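Local coordinates for methyltransferase domain-containing protein (PDB 3M33) that is of unknown function but is probably a methyltransferase with a Rossmann-like fold, at residues 62-73 against 107-118. Sequence-based numbering, arbitrary orientation.
Sequences DAARFGPQAARW and GLGAPFGLIVSR
Arg118, at the end of strand 114-118, reaches back to helix 62-66 and grips Asp62 side-on, one nitrogen to each carboxylate oxygen. Arg118 NE meets the syn lone pair of Asp62 OD2 at 2.7 Å, almost straight at 171°; OD1 is also met on its syn side, 2.9 Å from Arg118 NH2, which sits out of the carboxylate plane. A bend at chi3 (-60°) in an otherwise extended chain turns the guanidinium nearly coplanar with the carboxylate. Phe66 brings CE2 to 3.9 Å from Arg118 NH2. Arg65 NH1 stands 3.8 Å from that NH2, two like charges that share Asp39, while Glu35 pairs with Arg118 NH1. With an alanine in place of Arg118, the buried Asp62 carboxylate would probably lose both guanidinium bonds, and Glu35 and Asp39 a cationic partner.

In the middle, Trp73 rests CZ2 and CH2 on Val116 CG1 (4.2 Å), while Ala63 lies against one indole face. Arg72, its chain extended out to NE, takes Leu108 O end-on: NH1 (2.9 Å) in the carbonyl plane, NH2 (2.8 Å) 46° above it. NE pairs with Asp94. Arg118 thus ties strand 112-118 to helix 61-66, and Arg72 strand 72-77 to the loop before 112-118, their charges probably balanced by surrounding carboxylates.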
ATOM      1  N   ASP A  62       2.606  -9.052  -1.082  1.00 32.52           N
ATOM      2  CA  ASP A  62       3.968  -8.653  -0.755  1.00 29.97           C
ATOM      3  C   ASP A  62       4.630  -9.643   0.198  1.00 34.60           C
ATOM      4  O   ASP A  62       5.829  -9.906   0.094  1.00 32.53           O
ATOM      5  CB  ASP A  62       4.025  -7.220  -0.206  1.00 38.12           C
ATOM      6  CG  ASP A  62       3.939  -6.172  -1.306  1.00 45.52           C
ATOM      7  OD1 ASP A  62       4.538  -6.375  -2.386  1.00 42.82           O
ATOM      8  OD2 ASP A  62       3.268  -5.142  -1.094  1.00 38.40           O
ATOM      9  N   ALA A  63       3.857 -10.197   1.125  1.00 32.85           N
ATOM     10  CA  ALA A  63       4.382 -11.242   1.983  1.00 36.10           C
ATOM     11  C   ALA A  63       4.952 -12.367   1.116  1.00 38.63           C
ATOM     12  O   ALA A  63       6.040 -12.875   1.372  1.00 38.46           O
ATOM     13  CB  ALA A  63       3.286 -11.777   2.931  1.00 27.71           C
ATOM     14  N   ALA A  64       4.225 -12.743   0.071  1.00 38.75           N
ATOM     15  CA  ALA A  64       4.633 -13.870  -0.750  1.00 35.01           C
ATOM     16  C   ALA A  64       5.838 -13.504  -1.578  1.00 42.17           C
ATOM     17  O   ALA A  64       6.760 -14.276  -1.743  1.00 44.56           O
ATOM     18  CB  ALA A  64       3.492 -14.304  -1.660  1.00 38.54           C
ATOM     19  N   ARG A  65       5.819 -12.305  -2.115  1.00 36.03           N
ATOM     20  CA  ARG A  65       6.848 -11.902  -3.043  1.00 33.20           C
ATOM     21  C   ARG A  65       8.180 -11.449  -2.392  1.00 46.95           C
ATOM     22  O   ARG A  65       9.259 -11.732  -2.924  1.00 39.93           O
ATOM     23  CB  ARG A  65       6.244 -10.806  -3.913  1.00 43.82           C
ATOM     24  CG  ARG A  65       7.160 -10.102  -4.827  1.00 46.25           C
ATOM     25  CD  ARG A  65       6.366  -9.092  -5.621  1.00 44.09           C
ATOM     26  NE  ARG A  65       7.282  -8.156  -6.245  1.00 48.69           N
ATOM     27  CZ  ARG A  65       6.962  -6.919  -6.590  1.00 42.17           C
ATOM     28  NH1 ARG A  65       5.738  -6.455  -6.366  1.00 41.96           N
ATOM     29  NH2 ARG A  65       7.872  -6.152  -7.160  1.00 46.12           N
ATOM     30  N   PHE A  66       8.112 -10.748  -1.257  1.00 36.66           N
ATOM     31  CA  PHE A  66       9.318 -10.202  -0.614  1.00 37.10           C
ATOM     32  C   PHE A  66       9.637 -10.918   0.686  1.00 42.76           C
ATOM     33  O   PHE A  66      10.773 -10.887   1.156  1.00 50.42           O
ATOM     34  CB  PHE A  66       9.145  -8.719  -0.278  1.00 34.35           C
ATOM     35  CG  PHE A  66       9.063  -7.834  -1.470  1.00 36.01           C
ATOM     36  CD1 PHE A  66      10.220  -7.383  -2.095  1.00 43.91           C
ATOM     37  CD2 PHE A  66       7.841  -7.442  -1.972  1.00 33.10           C
ATOM     38  CE1 PHE A  66      10.154  -6.540  -3.200  1.00 42.42           C
ATOM     39  CE2 PHE A  66       7.762  -6.604  -3.094  1.00 36.47           C
ATOM     40  CZ  PHE A  66       8.918  -6.152  -3.701  1.00 39.70           C
ATOM     41  N   GLY A  67       8.621 -11.535   1.268  1.00 33.35           N
ATOM     42  CA  GLY A  67       8.736 -12.229   2.538  1.00 44.06           C
ATOM     43  C   GLY A  67       9.892 -13.205   2.702  1.00 38.99           C
ATOM     44  O   GLY A  67      10.550 -13.207   3.741  1.00 35.20           O
ATOM     45  N   PRO A  68      10.148 -14.050   1.692  1.00 37.27           N
ATOM     46  CA  PRO A  68      11.234 -15.018   1.887  1.00 37.88           C
ATOM     47  C   PRO A  68      12.616 -14.372   1.994  1.00 39.50           C
ATOM     48  O   PRO A  68      13.560 -15.038   2.415  1.00 40.62           O
ATOM     49  CB  PRO A  68      11.152 -15.902   0.633  1.00 40.02           C
ATOM     50  CG  PRO A  68       9.732 -15.758   0.154  1.00 42.63           C
ATOM     51  CD  PRO A  68       9.406 -14.303   0.445  1.00 37.35           C
ATOM     52  N   GLN A  69      12.731 -13.099   1.640  1.00 37.36           N
ATOM     53  CA  GLN A  69      14.030 -12.432   1.623  1.00 37.46           C
ATOM     54  C   GLN A  69      14.382 -11.934   3.015  1.00 38.75           C
ATOM     55  O   GLN A  69      15.531 -11.597   3.289  1.00 43.63           O
ATOM     56  CB  GLN A  69      14.050 -11.278   0.604  1.00 35.17           C
ATOM     57  CG  GLN A  69      14.615 -11.671  -0.745  1.00 54.22           C
ATOM     58  CD  GLN A  69      14.523 -10.559  -1.782  1.00 66.18           C
ATOM     59  OE1 GLN A  69      15.469 -10.324  -2.540  1.00 63.36           O
ATOM     60  NE2 GLN A  69      13.378  -9.869  -1.823  1.00 63.46           N
ATOM     61  N   ALA A  70      13.391 -11.920   3.901  1.00 31.34           N
ATOM     62  CA  ALA A  70      13.574 -11.445   5.278  1.00 30.44           C
ATOM     63  C   ALA A  70      13.737 -12.593   6.281  1.00 34.02           C
ATOM     64  O   ALA A  70      13.433 -13.742   5.977  1.00 41.18           O
ATOM     65  CB  ALA A  70      12.369 -10.559   5.689  1.00 27.86           C
ATOM     66  N   ALA A  71      14.209 -12.279   7.483  1.00 39.16           N
ATOM     67  CA  ALA A  71      14.306 -13.271   8.551  1.00 41.10           C
ATOM     68  C   ALA A  71      12.912 -13.667   9.003  1.00 44.35           C
ATOM     69  O   ALA A  71      12.653 -14.830   9.295  1.00 43.97           O
ATOM     70  CB  ALA A  71      15.076 -12.698   9.748  1.00 46.56           C
ATOM     71  N   ARG A  72      12.026 -12.678   9.081  1.00 39.34           N
ATOM     72  CA  ARG A  72      10.636 -12.900   9.479  1.00 38.34           C
ATOM     73  C   ARG A  72       9.776 -11.822   8.820  1.00 41.00           C
ATOM     74  O   ARG A  72      10.163 -10.661   8.787  1.00 39.38           O
ATOM     75  CB  ARG A  72      10.497 -12.829  11.004  1.00 45.68           C
ATOM     76  CG  ARG A  72       9.072 -13.049  11.515  1.00 47.29           C
ATOM     77  CD  ARG A  72       9.019 -13.170  13.034  1.00 50.97           C
ATOM     78  NE  ARG A  72       7.652 -13.406  13.502  1.00 54.63           N
ATOM     79  CZ  ARG A  72       6.900 -12.489  14.101  1.00 49.33           C
ATOM     80  NH1 ARG A  72       7.396 -11.279  14.328  1.00 45.52           N
ATOM     81  NH2 ARG A  72       5.662 -12.785  14.486  1.00 44.47           N
ATOM     82  N   TRP A  73       8.633 -12.211   8.270  1.00 36.40           N
ATOM     83  CA  TRP A  73       7.680 -11.245   7.725  1.00 40.06           C
ATOM     84  C   TRP A  73       6.382 -11.375   8.502  1.00 40.57           C
ATOM     85  O   TRP A  73       5.587 -12.280   8.249  1.00 38.89           O
ATOM     86  CB  TRP A  73       7.421 -11.526   6.240  1.00 38.08           C
ATOM     87  CG  TRP A  73       6.644 -10.468   5.501  1.00 32.65           C
ATOM     88  CD1 TRP A  73       5.278 -10.304   5.468  1.00 28.90           C
ATOM     89  CD2 TRP A  73       7.187  -9.450   4.650  1.00 34.64           C
ATOM     90  NE1 TRP A  73       4.950  -9.245   4.664  1.00 29.62           N
ATOM     91  CE2 TRP A  73       6.102  -8.701   4.150  1.00 29.69           C
ATOM     92  CE3 TRP A  73       8.487  -9.101   4.262  1.00 36.91           C
ATOM     93  CZ2 TRP A  73       6.278  -7.617   3.296  1.00 30.44           C
ATOM     94  CZ3 TRP A  73       8.659  -8.011   3.411  1.00 35.16           C
ATOM     95  CH2 TRP A  73       7.564  -7.285   2.943  1.00 32.24           C
ATOM     96  N   GLY A 107       1.579 -11.983  20.535  1.00 53.66           N
ATOM     97  CA  GLY A 107       2.491 -12.746  19.707  1.00 55.73           C
ATOM     98  C   GLY A 107       3.042 -12.014  18.498  1.00 51.70           C
ATOM     99  O   GLY A 107       3.761 -12.613  17.700  1.00 47.10           O
ATOM    100  N   LEU A 108       2.725 -10.726  18.361  1.00 49.09           N
ATOM    101  CA  LEU A 108       3.135  -9.967  17.178  1.00 50.83           C
ATOM    102  C   LEU A 108       4.636 -10.104  16.945  1.00 49.44           C
ATOM    103  O   LEU A 108       5.073 -10.366  15.832  1.00 48.61           O
ATOM    104  CB  LEU A 108       2.751  -8.483  17.280  1.00 44.62           C
ATOM    105  CG  LEU A 108       2.930  -7.736  15.951  1.00 47.37           C
ATOM    106  CD1 LEU A 108       1.994  -8.313  14.913  1.00 45.01           C
ATOM    107  CD2 LEU A 108       2.711  -6.230  16.081  1.00 43.75           C
ATOM    108  N   GLY A 109       5.421  -9.943  18.003  1.00 52.81           N
ATOM    109  CA  GLY A 109       6.851 -10.185  17.907  1.00 57.22           C
ATOM    110  C   GLY A 109       7.738  -8.967  17.678  1.00 54.72           C
ATOM    111  O   GLY A 109       8.862  -9.113  17.196  1.00 53.27           O
ATOM    112  N   ALA A 110       7.244  -7.773  18.014  1.00 46.01           N
ATOM    113  CA  ALA A 110       8.098  -6.588  18.054  1.00 48.52           C
ATOM    114  C   ALA A 110       9.343  -6.923  18.881  1.00 56.41           C
ATOM    115  O   ALA A 110       9.278  -7.780  19.765  1.00 55.83           O
ATOM    116  CB  ALA A 110       7.345  -5.402  18.670  1.00 47.30           C
ATOM    117  N   PRO A 111      10.473  -6.237  18.623  1.00 57.39           N
ATOM    118  CA  PRO A 111      10.626  -5.080  17.736  1.00 44.66           C
ATOM    119  C   PRO A 111      10.953  -5.496  16.307  1.00 44.54           C
ATOM    120  O   PRO A 111      11.388  -6.627  16.075  1.00 44.29           O
ATOM    121  CB  PRO A 111      11.824  -4.334  18.342  1.00 46.87           C
ATOM    122  CG  PRO A 111      12.567  -5.366  19.167  1.00 54.73           C
ATOM    123  CD  PRO A 111      11.773  -6.656  19.166  1.00 56.22           C
ATOM    124  N   PHE A 112      10.744  -4.581  15.362  1.00 39.45           N
ATOM    125  CA  PHE A 112      10.979  -4.864  13.952  1.00 33.38           C
ATOM    126  C   PHE A 112      12.024  -3.911  13.370  1.00 39.54           C
ATOM    127  O   PHE A 112      12.133  -2.761  13.802  1.00 44.30           O
ATOM    128  CB  PHE A 112       9.666  -4.727  13.173  1.00 38.13           C
ATOM    129  CG  PHE A 112       8.608  -5.704  13.595  1.00 44.35           C
ATOM    130  CD1 PHE A 112       8.602  -7.004  13.088  1.00 39.30           C
ATOM    131  CD2 PHE A 112       7.612  -5.324  14.484  1.00 39.76           C
ATOM    132  CE1 PHE A 112       7.626  -7.914  13.476  1.00 40.63           C
ATOM    133  CE2 PHE A 112       6.617  -6.225  14.872  1.00 41.43           C
ATOM    134  CZ  PHE A 112       6.625  -7.525  14.376  1.00 40.54           C
ATOM    135  N   GLY A 113      12.792  -4.384  12.391  1.00 39.63           N
ATOM    136  CA  GLY A 113      13.747  -3.528  11.707  1.00 39.79           C
ATOM    137  C   GLY A 113      13.129  -2.795  10.524  1.00 39.63           C
ATOM    138  O   GLY A 113      13.668  -1.801  10.031  1.00 42.21           O
ATOM    139  N   LEU A 114      11.992  -3.287  10.053  1.00 37.92           N
ATOM    140  CA  LEU A 114      11.282  -2.627   8.958  1.00 41.33           C
ATOM    141  C   LEU A 114       9.769  -2.678   9.181  1.00 41.79           C
ATOM    142  O   LEU A 114       9.211  -3.738   9.478  1.00 35.67           O
ATOM    143  CB  LEU A 114      11.646  -3.267   7.608  1.00 35.30           C
ATOM    144  CG  LEU A 114      10.950  -2.727   6.358  1.00 35.96           C
ATOM    145  CD1 LEU A 114      11.404  -1.297   6.092  1.00 36.28           C
ATOM    146  CD2 LEU A 114      11.263  -3.616   5.150  1.00 34.45           C
ATOM    147  N   ILE A 115       9.113  -1.530   9.039  1.00 36.64           N
ATOM    148  CA  ILE A 115       7.662  -1.484   9.048  1.00 31.58           C
ATOM    149  C   ILE A 115       7.268  -0.965   7.687  1.00 34.02           C
ATOM    150  O   ILE A 115       7.692   0.103   7.276  1.00 36.99           O
ATOM    151  CB  ILE A 115       7.107  -0.569  10.156  1.00 31.24           C
ATOM    152  CG1 ILE A 115       7.438  -1.129  11.545  1.00 32.39           C
ATOM    153  CG2 ILE A 115       5.616  -0.411  10.015  1.00 27.16           C
ATOM    154  CD1 ILE A 115       8.879  -0.907  11.953  1.00 37.15           C
ATOM    155  N   VAL A 116       6.474  -1.733   6.962  1.00 33.82           N
ATOM    156  CA  VAL A 116       6.192  -1.381   5.590  1.00 29.25           C
ATOM    157  C   VAL A 116       4.685  -1.314   5.326  1.00 35.47           C
ATOM    158  O   VAL A 116       3.894  -2.049   5.936  1.00 33.17           O
ATOM    159  CB  VAL A 116       6.875  -2.364   4.631  1.00 34.31           C
ATOM    160  CG1 VAL A 116       6.306  -3.742   4.802  1.00 34.75           C
ATOM    161  CG2 VAL A 116       6.693  -1.908   3.202  1.00 40.79           C
ATOM    162  N   SER A 117       4.274  -0.411   4.439  1.00 35.40           N
ATOM    163  CA  SER A 117       2.861  -0.315   4.086  1.00 32.43           C
ATOM    164  C   SER A 117       2.688   0.143   2.655  1.00 39.24           C
ATOM    165  O   SER A 117       3.052   1.273   2.316  1.00 31.07           O
ATOM    166  CB  SER A 117       2.153   0.668   5.020  1.00 35.05           C
ATOM    167  OG  SER A 117       0.814   0.867   4.617  1.00 42.86           O
ATOM    168  N   ARG A 118       2.129  -0.725   1.817  1.00 34.58           N
ATOM    169  CA  ARG A 118       1.855  -0.345   0.441  1.00 32.72           C
ATOM    170  C   ARG A 118       0.416   0.143   0.356  1.00 35.01           C
ATOM    171  O   ARG A 118      -0.507  -0.658   0.287  1.00 33.97           O
ATOM    172  CB  ARG A 118       2.085  -1.518  -0.525  1.00 31.06           C
ATOM    173  CG  ARG A 118       1.861  -1.134  -2.004  1.00 26.42           C
ATOM    174  CD  ARG A 118       1.753  -2.350  -2.955  1.00 30.44           C
ATOM    175  NE  ARG A 118       2.957  -3.188  -2.961  1.00 27.78           N
ATOM    176  CZ  ARG A 118       4.006  -3.014  -3.767  1.00 37.01           C
ATOM    177  NH1 ARG A 118       4.040  -2.006  -4.650  1.00 31.15           N
ATOM    178  NH2 ARG A 118       5.035  -3.851  -3.692  1.00 36.40           N
TER